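Local coordinates for protein putative thioesterase (Escherichia coli, PDB 5UGZ) that acts as a type II thioesterase of the colibactin pathway, releasing intermediates from the assembly line, probably by hydrolysis of their thioester links, at residues A[121-126]-A[199-204]; A[75-80]-A[108-113]; A[22-27]-A[48-53]; A[36-41]-A[237-242]. One frame throughout, in Å; residues are numbered along the deposited sequence.

Contact 1 of 4, residues A[121-126]-A[199-204]; sequences ALFFSG and VLFHGD
The rings of Phe123 and Phe201 lie side by side on one face of the central parallel β-sheet of an α/β-hydrolase fold. Phe123 CD1 sits at the edge of the Phe201 ring, near its plane, 3.7 Å from Phe201 CE2. The same CD1 is approached by the branch point of Val199, whose CB comes within 3.5 Å, so this one ortho carbon touches two side chains of the neighbouring strand. On the opposite face of the sheet, Leu200 CD2 lies at the edge of the Phe124 ring, near its plane, while Trp217 stacks with that ring.

This is a worked case of neighbouring parallel strands, 121-125 and 198-203, held by regularly alternating bonds. Leu122 O receives Val199 N, Val199 O receives Phe124 N, and Phe124 O receives Phe201 N in a longer bond of 3.2 Å that arrives tilted 33° from the carbonyl plane. Helix 242-259 covers the Phe123 and Phe201 side, through Val249, Thr252 and Tyr248.

Ser125 OG packs 3.4 Å from Phe201 CB, but its hydrogen bond goes to His97 ND1. Past the last bridge, where the chain turns with a positive phi, Gly126 N still donates to Phe201 O at 2.8 Å.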
loop_
_atom_site.group_PDB
_atom_site.type_symbol
_atom_site.label_atom_id
_atom_site.label_comp_id
_atom_site.label_asym_id
_atom_site.label_seq_id
_atom_site.Cartn_x
_atom_site.Cartn_y
_atom_site.Cartn_z
ATOM N N ALA A 121 -3.338 -9.909 10.220
ATOM C CA ALA A 121 -4.184 -9.611 9.077
ATOM C C ALA A 121 -3.406 -8.694 8.156
ATOM O O ALA A 121 -2.437 -8.050 8.565
ATOM C CB ALA A 121 -5.492 -8.935 9.484
ATOM N N LEU A 122 -3.856 -8.646 6.910
ATOM C CA LEU A 122 -3.242 -7.861 5.853
ATOM C C LEU A 122 -4.348 -7.143 5.116
ATOM O O LEU A 122 -5.400 -7.730 4.861
ATOM C CB LEU A 122 -2.445 -8.733 4.856
ATOM C CG LEU A 122 -1.165 -9.410 5.361
ATOM C CD1 LEU A 122 -0.756 -10.490 4.389
ATOM C CD2 LEU A 122 -0.031 -8.417 5.541
ATOM N N PHE A 123 -4.097 -5.881 4.768
ATOM C CA PHE A 123 -5.051 -5.024 4.073
ATOM C C PHE A 123 -4.403 -4.556 2.783
ATOM O O PHE A 123 -3.337 -3.939 2.815
ATOM C CB PHE A 123 -5.456 -3.824 4.941
ATOM C CG PHE A 123 -5.962 -4.201 6.301
ATOM C CD1 PHE A 123 -7.311 -4.438 6.509
ATOM C CD2 PHE A 123 -5.086 -4.339 7.370
ATOM C CE1 PHE A 123 -7.788 -4.789 7.762
ATOM C CE2 PHE A 123 -5.551 -4.701 8.624
ATOM C CZ PHE A 123 -6.911 -4.930 8.817
ATOM N N PHE A 124 -5.024 -4.864 1.652
ATOM C CA PHE A 124 -4.548 -4.406 0.352
ATOM C C PHE A 124 -5.620 -3.492 -0.209
ATOM O O PHE A 124 -6.693 -3.952 -0.614
ATOM C CB PHE A 124 -4.246 -5.564 -0.596
ATOM C CG PHE A 124 -3.261 -6.560 -0.041
ATOM C CD1 PHE A 124 -1.930 -6.211 0.141
ATOM C CD2 PHE A 124 -3.662 -7.837 0.319
ATOM C CE1 PHE A 124 -1.023 -7.118 0.663
ATOM C CE2 PHE A 124 -2.750 -8.738 0.842
ATOM C CZ PHE A 124 -1.432 -8.373 1.011
ATOM N N SER A 125 -5.324 -2.201 -0.218
ATOM C CA SER A 125 -6.259 -1.174 -0.627
ATOM C C SER A 125 -5.907 -0.685 -2.033
ATOM O O SER A 125 -4.732 -0.475 -2.357
ATOM C CB SER A 125 -6.225 -0.035 0.392
ATOM O OG SER A 125 -7.215 0.927 0.149
ATOM N N GLY A 126 -6.931 -0.529 -2.868
ATOM C CA GLY A 126 -6.726 -0.017 -4.219
ATOM C C GLY A 126 -5.649 -0.759 -4.979
ATOM O O GLY A 126 -4.822 -0.142 -5.663
ATOM N N VAL A 199 -7.970 -8.463 3.771
ATOM C CA VAL A 199 -9.068 -7.534 3.527
ATOM C C VAL A 199 -8.685 -6.653 2.350
ATOM O O VAL A 199 -7.575 -6.116 2.310
ATOM C CB VAL A 199 -9.395 -6.684 4.769
ATOM C CG1 VAL A 199 -10.579 -5.755 4.498
ATOM C CG2 VAL A 199 -9.662 -7.586 5.965
ATOM N N LEU A 200 -9.599 -6.517 1.393
ATOM C CA LEU A 200 -9.384 -5.740 0.185
ATOM C C LEU A 200 -10.312 -4.532 0.195
ATOM O O LEU A 200 -11.504 -4.663 0.497
ATOM C CB LEU A 200 -9.631 -6.591 -1.063
ATOM C CG LEU A 200 -8.867 -7.915 -1.175
ATOM C CD1 LEU A 200 -9.343 -8.674 -2.410
ATOM C CD2 LEU A 200 -7.356 -7.689 -1.230
ATOM N N PHE A 201 -9.756 -3.362 -0.116
ATOM C CA PHE A 201 -10.498 -2.108 -0.190
ATOM C C PHE A 201 -10.486 -1.595 -1.624
ATOM O O PHE A 201 -9.441 -1.577 -2.279
ATOM C CB PHE A 201 -9.914 -1.031 0.734
ATOM C CG PHE A 201 -10.064 -1.331 2.198
ATOM C CD1 PHE A 201 -11.265 -1.141 2.832
ATOM C CD2 PHE A 201 -8.995 -1.774 2.939
ATOM C CE1 PHE A 201 -11.413 -1.418 4.177
ATOM C CE2 PHE A 201 -9.133 -2.040 4.286
ATOM C CZ PHE A 201 -10.345 -1.866 4.900
ATOM N N HIS A 202 -11.651 -1.161 -2.096
ATOM C CA HIS A 202 -11.853 -0.823 -3.496
ATOM C C HIS A 202 -12.860 0.317 -3.570
ATOM O O HIS A 202 -13.886 0.276 -2.886
ATOM C CB HIS A 202 -12.330 -2.067 -4.266
ATOM C CG HIS A 202 -12.568 -1.840 -5.725
ATOM N ND1 HIS A 202 -11.570 -1.454 -6.590
ATOM C CD2 HIS A 202 -13.690 -1.967 -6.475
ATOM C CE1 HIS A 202 -12.067 -1.335 -7.809
ATOM N NE2 HIS A 202 -13.353 -1.640 -7.766
ATOM N N GLY A 203 -12.544 1.354 -4.347
ATOM C CA GLY A 203 -13.512 2.381 -4.684
ATOM C C GLY A 203 -14.158 2.055 -6.011
ATOM O O GLY A 203 -13.471 1.884 -7.021
ATOM N N ASP A 204 -15.499 1.965 -6.012
ATOM C CA ASP A 204 -16.211 1.440 -7.178
ATOM C C ASP A 204 -15.950 2.257 -8.437
ATOM O O ASP A 204 -16.052 1.724 -9.547
ATOM C CB ASP A 204 -17.715 1.376 -6.906
ATOM C CG ASP A 204 -18.366 2.746 -6.900
ATOM O OD1 ASP A 204 -19.591 2.826 -7.113
ATOM O OD2 ASP A 204 -17.652 3.749 -6.683
#

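Contact 2 of 4, residues A[75-80]-A[108-113]; sequences AVADLY and VHYILD
Tyr80 and Tyr110 both extend away from their own helices with CG opposite the backbone N (chi1 -177° in Tyr110), and these torsions carry the two rings into the gap between the helices. There they form an offset edge-to-face pair, planes at 68° and centroids 5.3 Å apart, with the edge of Tyr110 directed at the face of Tyr80.

The pair illustrates helix-helix packing on one flank of an α/β-hydrolase sheet, where segments 75-80 and 108-113, of helices 72-83 and 99-113, run at 65° to each other and large side chains fill the space between them. Tyr110 touches three residues of the other helix: its CE2 presses on Tyr80 CB at 3.3 Å, Val76 CG1 makes an off-centre CH-pi contact with the ring, 3.8 Å from Tyr110 CG, and Ala77 CB lies beside the phenol end. Ile111 completes the interface with its CG1 branch, which meets the edge of the Tyr80 ring at CD1.

Beyond the interface, Tyr80 OH bonds to His116 NE2 and the Tyr80 ring stacks with His114. Ile111 and Val108 rest on strand 91-97, through Tyr92 and Ile94. A water joins Tyr110 OH, at 2.7 Å, to Ala77 O, at 2.9 Å.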
loop_
_atom_site.group_PDB
_atom_site.type_symbol
_atom_site.label_atom_id
_atom_site.label_comp_id
_atom_site.label_asym_id
_atom_site.label_seq_id
_atom_site.Cartn_x
_atom_site.Cartn_y
_atom_site.Cartn_z
ATOM N N ALA A 75 13.515 -1.848 -2.809
ATOM C CA ALA A 75 12.552 -1.087 -2.025
ATOM C C ALA A 75 11.990 -1.905 -0.868
ATOM O O ALA A 75 11.725 -1.352 0.203
ATOM C CB ALA A 75 11.438 -0.591 -2.935
ATOM N N VAL A 76 11.820 -3.216 -1.055
ATOM C CA VAL A 76 11.331 -4.079 0.022
ATOM C C VAL A 76 12.385 -4.237 1.121
ATOM O O VAL A 76 12.069 -4.182 2.312
ATOM C CB VAL A 76 10.897 -5.445 -0.537
ATOM C CG1 VAL A 76 10.658 -6.388 0.598
ATOM C CG2 VAL A 76 9.633 -5.298 -1.369
ATOM N N ALA A 77 13.644 -4.468 0.740
ATOM C CA ALA A 77 14.731 -4.512 1.718
ATOM C C ALA A 77 14.834 -3.206 2.499
ATOM O O ALA A 77 15.112 -3.212 3.702
ATOM C CB ALA A 77 16.052 -4.813 1.004
ATOM N N ASP A 78 14.652 -2.074 1.815
ATOM C CA ASP A 78 14.660 -0.759 2.453
ATOM C C ASP A 78 13.577 -0.657 3.521
ATOM O O ASP A 78 13.845 -0.236 4.649
ATOM C CB ASP A 78 14.492 0.308 1.366
ATOM C CG ASP A 78 14.462 1.732 1.898
ATOM O OD1 ASP A 78 15.520 2.247 2.315
ATOM O OD2 ASP A 78 13.380 2.356 1.830
ATOM N N LEU A 79 12.343 -1.058 3.195
ATOM C CA LEU A 79 11.250 -0.976 4.173
ATOM C C LEU A 79 11.441 -1.955 5.330
ATOM O O LEU A 79 11.138 -1.622 6.482
ATOM C CB LEU A 79 9.908 -1.222 3.499
ATOM C CG LEU A 79 9.420 -0.034 2.684
ATOM C CD1 LEU A 79 8.132 -0.403 1.980
ATOM C CD2 LEU A 79 9.239 1.183 3.558
ATOM N N TYR A 80 11.947 -3.165 5.053
ATOM C CA TYR A 80 12.242 -4.090 6.134
ATOM C C TYR A 80 13.167 -3.466 7.171
ATOM O O TYR A 80 12.987 -3.677 8.376
ATOM C CB TYR A 80 12.857 -5.375 5.596
ATOM C CG TYR A 80 13.179 -6.321 6.730
ATOM C CD1 TYR A 80 12.163 -7.015 7.390
ATOM C CD2 TYR A 80 14.486 -6.487 7.178
ATOM C CE1 TYR A 80 12.448 -7.866 8.447
ATOM C CE2 TYR A 80 14.768 -7.336 8.235
ATOM C CZ TYR A 80 13.740 -8.021 8.858
ATOM O OH TYR A 80 14.009 -8.864 9.905
ATOM N N VAL A 108 5.674 -8.779 3.449
ATOM C CA VAL A 108 5.284 -9.800 4.418
ATOM C C VAL A 108 6.037 -11.093 4.145
ATOM O O VAL A 108 6.572 -11.722 5.063
ATOM C CB VAL A 108 3.749 -10.021 4.444
ATOM C CG1 VAL A 108 3.205 -10.537 3.121
ATOM C CG2 VAL A 108 3.379 -10.997 5.565
ATOM N N HIS A 109 6.108 -11.506 2.885
ATOM C CA HIS A 109 6.862 -12.718 2.583
ATOM C C HIS A 109 8.343 -12.550 2.897
ATOM O O HIS A 109 8.989 -13.509 3.319
ATOM C CB HIS A 109 6.641 -13.118 1.128
ATOM C CG HIS A 109 5.288 -13.715 0.871
ATOM N ND1 HIS A 109 4.992 -15.032 1.152
ATOM C CD2 HIS A 109 4.153 -13.178 0.363
ATOM C CE1 HIS A 109 3.736 -15.280 0.824
ATOM N NE2 HIS A 109 3.206 -14.172 0.339
ATOM N N TYR A 110 8.888 -11.337 2.732
ATOM C CA TYR A 110 10.285 -11.070 3.069
ATOM C C TYR A 110 10.496 -11.112 4.579
ATOM O O TYR A 110 11.538 -11.573 5.056
ATOM C CB TYR A 110 10.681 -9.707 2.480
ATOM C CG TYR A 110 12.120 -9.229 2.635
ATOM C CD1 TYR A 110 13.077 -9.472 1.643
ATOM C CD2 TYR A 110 12.506 -8.477 3.740
ATOM C CE1 TYR A 110 14.379 -9.004 1.759
ATOM C CE2 TYR A 110 13.803 -8.013 3.865
ATOM C CZ TYR A 110 14.734 -8.292 2.874
ATOM O OH TYR A 110 16.019 -7.831 3.007
ATOM N N ILE A 111 9.521 -10.623 5.344
ATOM C CA ILE A 111 9.551 -10.762 6.797
ATOM C C ILE A 111 9.542 -12.239 7.174
ATOM O O ILE A 111 10.367 -12.704 7.969
ATOM C CB ILE A 111 8.360 -10.001 7.421
ATOM C CG1 ILE A 111 8.571 -8.482 7.322
ATOM C CG2 ILE A 111 8.071 -10.453 8.861
ATOM C CD1 ILE A 111 7.304 -7.652 7.499
ATOM N N LEU A 112 8.619 -13.003 6.580
ATOM C CA LEU A 112 8.539 -14.437 6.846
ATOM C C LEU A 112 9.831 -15.160 6.455
ATOM O O LEU A 112 10.307 -16.024 7.200
ATOM C CB LEU A 112 7.328 -15.034 6.119
ATOM C CG LEU A 112 5.957 -14.802 6.776
ATOM C CD1 LEU A 112 4.857 -15.195 5.827
ATOM C CD2 LEU A 112 5.834 -15.593 8.046
ATOM N N ASP A 113 10.422 -14.816 5.299
ATOM C CA ASP A 113 11.738 -15.358 4.927
ATOM C C ASP A 113 12.810 -15.087 5.976
ATOM O O ASP A 113 13.827 -15.793 6.006
ATOM C CB ASP A 113 12.241 -14.771 3.605
ATOM C CG ASP A 113 11.402 -15.165 2.428
ATOM O OD1 ASP A 113 10.624 -16.136 2.538
ATOM O OD2 ASP A 113 11.530 -14.496 1.383
HETATM O O HOH W 1 16.540 -5.586 4.492
#

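Contact 3 of 4, residues A[22-27]-A[48-53]; sequences SNISLY and DNITLR
Arg53 starts beside Tyr27, its CB 3.5 Å from Tyr27 CD2, and the two side chains run the same way off one face of the sheet. Its CG is shared between Tyr27 CE2 and Ser25 CB, the latter 4.0 Å away. A bend at chi2 (-66°) then turns the chain back over its own strand, where Thr51 CG2 lies 3.7 Å above the guanidinium plane, toward its rim. That plane stays within 23° of the Tyr27 ring. At the tip, Arg53 NH2 donates to a water 3.2 Å away, which lies in the guanidinium plane and also bonds Ser25 OG, so the polar end is tied back to the partner strand.

Further along this face, Asn23 lies athwart Thr51, and its ND2 donates to Thr51 OG1 at 3.0 Å. Asn49 ND2 gives Ser22 O only a weak bond; its stronger partner is Glu257.

The backbones pair in parallel from Ile24 N-Asn49 O to Arg53 N-Leu26 O. Strand 50-54 is an outermost strand, and 24-29 separates it from 91-97. Ile50 and Leu26, on the second face, pack against helix 242-259, whereas Tyr27 meets Phe83 of helix 72-83.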
loop_
_atom_site.group_PDB
_atom_site.type_symbol
_atom_site.label_atom_id
_atom_site.label_comp_id
_atom_site.label_asym_id
_atom_site.label_seq_id
_atom_site.Cartn_x
_atom_site.Cartn_y
_atom_site.Cartn_z
ATOM N N SER A 22 -3.478 -6.708 25.033
ATOM C CA SER A 22 -2.176 -6.668 24.362
ATOM C C SER A 22 -2.104 -5.455 23.452
ATOM O O SER A 22 -3.063 -4.685 23.383
ATOM C CB SER A 22 -1.930 -7.953 23.562
ATOM O OG SER A 22 -0.803 -7.822 22.703
ATOM N N ASN A 23 -0.972 -5.270 22.773
ATOM C CA ASN A 23 -0.822 -4.230 21.762
ATOM C C ASN A 23 -0.568 -4.860 20.392
ATOM O O ASN A 23 -0.050 -5.977 20.289
ATOM C CB ASN A 23 0.314 -3.265 22.139
ATOM C CG ASN A 23 0.481 -2.123 21.145
ATOM O OD1 ASN A 23 1.466 -2.076 20.412
ATOM N ND2 ASN A 23 -0.453 -1.181 21.143
ATOM N N ILE A 24 -0.962 -4.146 19.339
ATOM C CA ILE A 24 -0.704 -4.564 17.965
ATOM C C ILE A 24 -0.220 -3.366 17.166
ATOM O O ILE A 24 -0.825 -2.290 17.213
ATOM C CB ILE A 24 -1.940 -5.160 17.282
ATOM C CG1 ILE A 24 -1.652 -5.336 15.792
ATOM C CG2 ILE A 24 -3.124 -4.262 17.478
ATOM C CD1 ILE A 24 -2.524 -6.370 15.129
ATOM N N SER A 25 0.851 -3.555 16.413
ATOM C CA SER A 25 1.388 -2.500 15.572
ATOM C C SER A 25 0.903 -2.686 14.142
ATOM O O SER A 25 0.967 -3.792 13.591
ATOM C CB SER A 25 2.907 -2.492 15.640
ATOM O OG SER A 25 3.308 -2.326 16.982
ATOM N N LEU A 26 0.398 -1.607 13.567
ATOM C CA LEU A 26 -0.098 -1.561 12.198
ATOM C C LEU A 26 0.890 -0.761 11.356
ATOM O O LEU A 26 0.967 0.462 11.489
ATOM C CB LEU A 26 -1.480 -0.923 12.168
ATOM C CG LEU A 26 -2.066 -0.628 10.796
ATOM C CD1 LEU A 26 -2.505 -1.920 10.116
ATOM C CD2 LEU A 26 -3.228 0.365 10.947
ATOM N N TYR A 27 1.640 -1.458 10.503
ATOM C CA TYR A 27 2.573 -0.854 9.562
ATOM C C TYR A 27 1.813 -0.468 8.302
ATOM O O TYR A 27 1.127 -1.305 7.708
ATOM C CB TYR A 27 3.715 -1.830 9.239
ATOM C CG TYR A 27 4.524 -2.177 10.491
ATOM C CD1 TYR A 27 4.180 -3.258 11.305
ATOM C CD2 TYR A 27 5.584 -1.380 10.890
ATOM C CE1 TYR A 27 4.897 -3.536 12.463
ATOM C CE2 TYR A 27 6.294 -1.649 12.034
ATOM C CZ TYR A 27 5.949 -2.715 12.820
ATOM O OH TYR A 27 6.684 -2.958 13.959
ATOM N N ASP A 48 -7.534 2.169 20.366
ATOM C CA ASP A 48 -6.549 2.676 21.318
ATOM C C ASP A 48 -5.407 1.700 21.588
ATOM O O ASP A 48 -4.325 2.135 21.993
ATOM C CB ASP A 48 -7.263 3.059 22.617
ATOM C CG ASP A 48 -8.316 4.132 22.395
ATOM O OD1 ASP A 48 -8.033 5.060 21.601
ATOM O OD2 ASP A 48 -9.420 4.042 22.988
ATOM N N ASN A 49 -5.605 0.399 21.378
ATOM C CA ASN A 49 -4.514 -0.553 21.509
ATOM C C ASN A 49 -3.874 -0.902 20.169
ATOM O O ASN A 49 -3.292 -1.982 20.034
ATOM C CB ASN A 49 -4.996 -1.824 22.201
ATOM C CG ASN A 49 -5.792 -2.699 21.293
ATOM O OD1 ASN A 49 -6.464 -2.219 20.385
ATOM N ND2 ASN A 49 -5.725 -4.000 21.522
ATOM N N ILE A 50 -3.973 -0.022 19.176
ATOM C CA ILE A 50 -3.258 -0.167 17.910
ATOM C C ILE A 50 -2.239 0.957 17.830
ATOM O O ILE A 50 -2.603 2.141 17.889
ATOM C CB ILE A 50 -4.198 -0.138 16.693
ATOM C CG1 ILE A 50 -5.293 -1.206 16.809
ATOM C CG2 ILE A 50 -3.385 -0.328 15.410
ATOM C CD1 ILE A 50 -6.334 -1.133 15.729
ATOM N N THR A 51 -0.971 0.590 17.698
ATOM C CA THR A 51 0.111 1.552 17.555
ATOM C C THR A 51 0.395 1.765 16.074
ATOM O O THR A 51 0.765 0.819 15.369
ATOM C CB THR A 51 1.367 1.068 18.274
ATOM O OG1 THR A 51 1.079 0.901 19.665
ATOM C CG2 THR A 51 2.490 2.078 18.108
ATOM N N LEU A 52 0.208 2.999 15.614
ATOM C CA LEU A 52 0.424 3.331 14.216
ATOM C C LEU A 52 1.914 3.392 13.898
ATOM O O LEU A 52 2.676 4.077 14.584
ATOM C CB LEU A 52 -0.239 4.663 13.905
ATOM C CG LEU A 52 -0.026 5.188 12.496
ATOM C CD1 LEU A 52 -0.444 4.110 11.544
ATOM C CD2 LEU A 52 -0.848 6.445 12.291
ATOM N N ARG A 53 2.326 2.690 12.843
ATOM C CA ARG A 53 3.728 2.590 12.435
ATOM C C ARG A 53 3.859 2.848 10.938
ATOM O O ARG A 53 4.124 1.929 10.153
ATOM C CB ARG A 53 4.305 1.224 12.791
ATOM C CG ARG A 53 4.394 0.969 14.247
ATOM C CD ARG A 53 5.397 1.915 14.838
ATOM N NE ARG A 53 5.743 1.527 16.187
ATOM C CZ ARG A 53 6.382 2.314 17.039
ATOM N NH1 ARG A 53 6.724 3.545 16.685
ATOM N NH2 ARG A 53 6.672 1.878 18.256
HETATM O O HOH W 2 5.268 -0.895 19.201
#

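Contact 4 of 4, residues A[36-41]-A[237-242]; sequences AAMYYK and FVDKHF
Lys41 lays its aliphatic chain obliquely across one face of the Phe242 ring, with CD centred 3.8 Å above the ring centroid and only 1° off its normal. The contact joins connections at the C-terminal side of an α/β-hydrolase sheet: the 3-10 turn 36-41 following strand 24-29, the short helix 237-240 following the last strand, and the start of helix 242-259, where Phe242 sits. In this fold the loop after that strand usually carries the catalytic histidine.

Lys41 shows how one long side chain can serve two partners. Its CG stands between the backbone N and the carbonyl carbon (chi1 60°), which sends the extended methylenes over the ring and brings CE within 3.7 Å of Phe242 CG. A final bend at chi4 (-73°) lifts the ammonium group away from the ring, so that any cation-pi attraction is weak at best (Lys41 NZ 5.5 Å from the Phe242 centroid). The Lys41 and Asp239 side chains stand nearly perpendicular, and NZ forms a salt bridge with Asp239 OD1 at 3.2 Å, on that oxygen's anti lone pair. The other carboxylate oxygen, OD2, bonds Tyr31 OH, so both oxygens are engaged and the rotation of the group is restricted.

Deeper in, Met38 is set crosswise to Val238, CE to CG1 at 4.1 Å, and Val238 in turn touches Ser125, Phe95 and His97. Phe242 also packs on Val45, and its CE1 lies 3.4 Å from Lys41 O.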
loop_
_atom_site.group_PDB
_atom_site.type_symbol
_atom_site.label_atom_id
_atom_site.label_comp_id
_atom_site.label_asym_id
_atom_site.label_seq_id
_atom_site.Cartn_x
_atom_site.Cartn_y
_atom_site.Cartn_z
ATOM N N ALA A 36 4.685 8.643 4.283
ATOM C CA ALA A 36 4.077 8.138 5.514
ATOM C C ALA A 36 3.059 9.110 6.098
ATOM O O ALA A 36 2.149 8.693 6.824
ATOM C CB ALA A 36 5.167 7.844 6.552
ATOM N N ALA A 37 3.192 10.408 5.814
ATOM C CA ALA A 37 2.305 11.378 6.446
ATOM C C ALA A 37 0.850 11.214 6.019
ATOM O O ALA A 37 -0.031 11.764 6.681
ATOM C CB ALA A 37 2.767 12.807 6.160
ATOM N N MET A 38 0.561 10.489 4.934
ATOM C CA MET A 38 -0.843 10.278 4.588
ATOM C C MET A 38 -1.568 9.519 5.690
ATOM O O MET A 38 -2.799 9.604 5.791
ATOM C CB MET A 38 -0.971 9.532 3.262
ATOM C CG MET A 38 -0.472 8.105 3.316
ATOM S SD MET A 38 -0.839 7.145 1.832
ATOM C CE MET A 38 -2.468 6.464 2.172
ATOM N N TYR A 39 -0.826 8.793 6.525
ATOM C CA TYR A 39 -1.386 7.972 7.592
ATOM C C TYR A 39 -1.331 8.639 8.955
ATOM O O TYR A 39 -1.847 8.063 9.915
ATOM C CB TYR A 39 -0.651 6.627 7.680
ATOM C CG TYR A 39 -0.769 5.757 6.451
ATOM C CD1 TYR A 39 -1.961 5.127 6.148
ATOM C CD2 TYR A 39 0.313 5.563 5.604
ATOM C CE1 TYR A 39 -2.091 4.324 5.033
ATOM C CE2 TYR A 39 0.198 4.761 4.482
ATOM C CZ TYR A 39 -1.012 4.129 4.212
ATOM O OH TYR A 39 -1.152 3.321 3.105
ATOM N N TYR A 40 -0.724 9.829 9.075
ATOM C CA TYR A 40 -0.655 10.484 10.383
ATOM C C TYR A 40 -2.051 10.701 10.964
ATOM O O TYR A 40 -2.255 10.554 12.178
ATOM C CB TYR A 40 0.073 11.828 10.299
ATOM C CG TYR A 40 1.565 11.805 9.985
ATOM C CD1 TYR A 40 2.320 10.653 10.084
ATOM C CD2 TYR A 40 2.209 12.975 9.608
ATOM C CE1 TYR A 40 3.694 10.669 9.802
ATOM C CE2 TYR A 40 3.554 13.008 9.325
ATOM C CZ TYR A 40 4.304 11.864 9.421
ATOM O OH TYR A 40 5.659 11.957 9.104
ATOM N N LYS A 41 -3.026 11.052 10.106
ATOM C CA LYS A 41 -4.393 11.343 10.529
ATOM C C LYS A 41 -5.123 10.101 11.033
ATOM O O LYS A 41 -6.173 10.231 11.682
ATOM C CB LYS A 41 -5.173 11.967 9.371
ATOM C CG LYS A 41 -5.274 11.064 8.142
ATOM C CD LYS A 41 -6.027 11.739 7.019
ATOM C CE LYS A 41 -6.034 10.904 5.748
ATOM N NZ LYS A 41 -4.707 10.896 5.064
ATOM N N PHE A 237 -10.164 7.201 -2.438
ATOM C CA PHE A 237 -11.064 6.942 -1.323
ATOM C C PHE A 237 -10.289 6.708 -0.034
ATOM O O PHE A 237 -10.802 6.998 1.049
ATOM C CB PHE A 237 -11.953 5.733 -1.626
ATOM C CG PHE A 237 -11.220 4.427 -1.589
ATOM C CD1 PHE A 237 -10.911 3.825 -0.378
ATOM C CD2 PHE A 237 -10.826 3.809 -2.755
ATOM C CE1 PHE A 237 -10.223 2.639 -0.333
ATOM C CE2 PHE A 237 -10.145 2.621 -2.715
ATOM C CZ PHE A 237 -9.843 2.035 -1.500
ATOM N N VAL A 238 -9.055 6.188 -0.125
ATOM C CA VAL A 238 -8.265 5.906 1.079
ATOM C C VAL A 238 -8.025 7.172 1.899
ATOM O O VAL A 238 -7.858 7.107 3.124
ATOM C CB VAL A 238 -6.930 5.213 0.709
ATOM C CG1 VAL A 238 -5.960 6.208 0.062
ATOM C CG2 VAL A 238 -6.290 4.541 1.935
ATOM N N ASP A 239 -7.979 8.332 1.252
ATOM C CA ASP A 239 -7.854 9.586 1.985
ATOM C C ASP A 239 -9.206 10.204 2.279
ATOM O O ASP A 239 -9.444 10.660 3.398
ATOM C CB ASP A 239 -7.020 10.618 1.211
ATOM C CG ASP A 239 -5.579 10.199 1.015
ATOM O OD1 ASP A 239 -4.845 10.033 2.013
ATOM O OD2 ASP A 239 -5.178 10.062 -0.155
ATOM N N LYS A 240 -10.097 10.223 1.286
ATOM C CA LYS A 240 -11.366 10.926 1.445
ATOM C C LYS A 240 -12.258 10.238 2.465
ATOM O O LYS A 240 -12.969 10.908 3.223
ATOM C CB LYS A 240 -12.082 11.045 0.097
ATOM C CG LYS A 240 -13.319 11.946 0.163
ATOM C CD LYS A 240 -14.038 12.039 -1.161
ATOM C CE LYS A 240 -15.110 13.106 -1.108
ATOM N NZ LYS A 240 -16.074 12.980 -2.242
ATOM N N HIS A 241 -12.241 8.914 2.499
ATOM C CA HIS A 241 -13.045 8.140 3.436
ATOM C C HIS A 241 -12.158 7.373 4.406
ATOM O O HIS A 241 -12.472 6.256 4.824
ATOM C CB HIS A 241 -13.986 7.203 2.687
ATOM C CG HIS A 241 -14.826 7.900 1.662
ATOM N ND1 HIS A 241 -15.604 9.000 1.961
ATOM C CD2 HIS A 241 -15.009 7.658 0.343
ATOM C CE1 HIS A 241 -16.229 9.405 0.869
ATOM N NE2 HIS A 241 -15.884 8.610 -0.126
ATOM N N PHE A 242 -11.034 7.983 4.788
ATOM C CA PHE A 242 -10.094 7.290 5.654
ATOM C C PHE A 242 -10.737 6.858 6.960
ATOM O O PHE A 242 -10.289 5.883 7.567
ATOM C CB PHE A 242 -8.869 8.166 5.921
ATOM C CG PHE A 242 -9.042 9.132 7.045
ATOM C CD1 PHE A 242 -8.473 8.877 8.280
ATOM C CD2 PHE A 242 -9.761 10.301 6.871
ATOM C CE1 PHE A 242 -8.627 9.763 9.317
ATOM C CE2 PHE A 242 -9.916 11.200 7.908
ATOM C CZ PHE A 242 -9.352 10.940 9.130
#

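In the fold
The central sheet relates all four contacts. Contacts 1 and 3 are strand pairs within it, their centres about 19 Å apart, with strand 91-97 between them. Contacts 2 and 4 lie on opposite sides of the centre of the chain, their centres about 23 Å apart. Contact 2 meets contact 1 where Leu122 CD1 packs on Val108 CG1 at 4.2 Å. Contact 4 lies about 14 Å from contact 1, centre to centre, and reaches it through Phe237, whose CZ is 3.3 Å from Ser125 OG. Contacts 1 and 4 both lie near Gly96, Ser98 and Gly100, a GxSxG sequence consistent with a nucleophile elbow. Leu52 and Tyr39 join contacts 3 and 4.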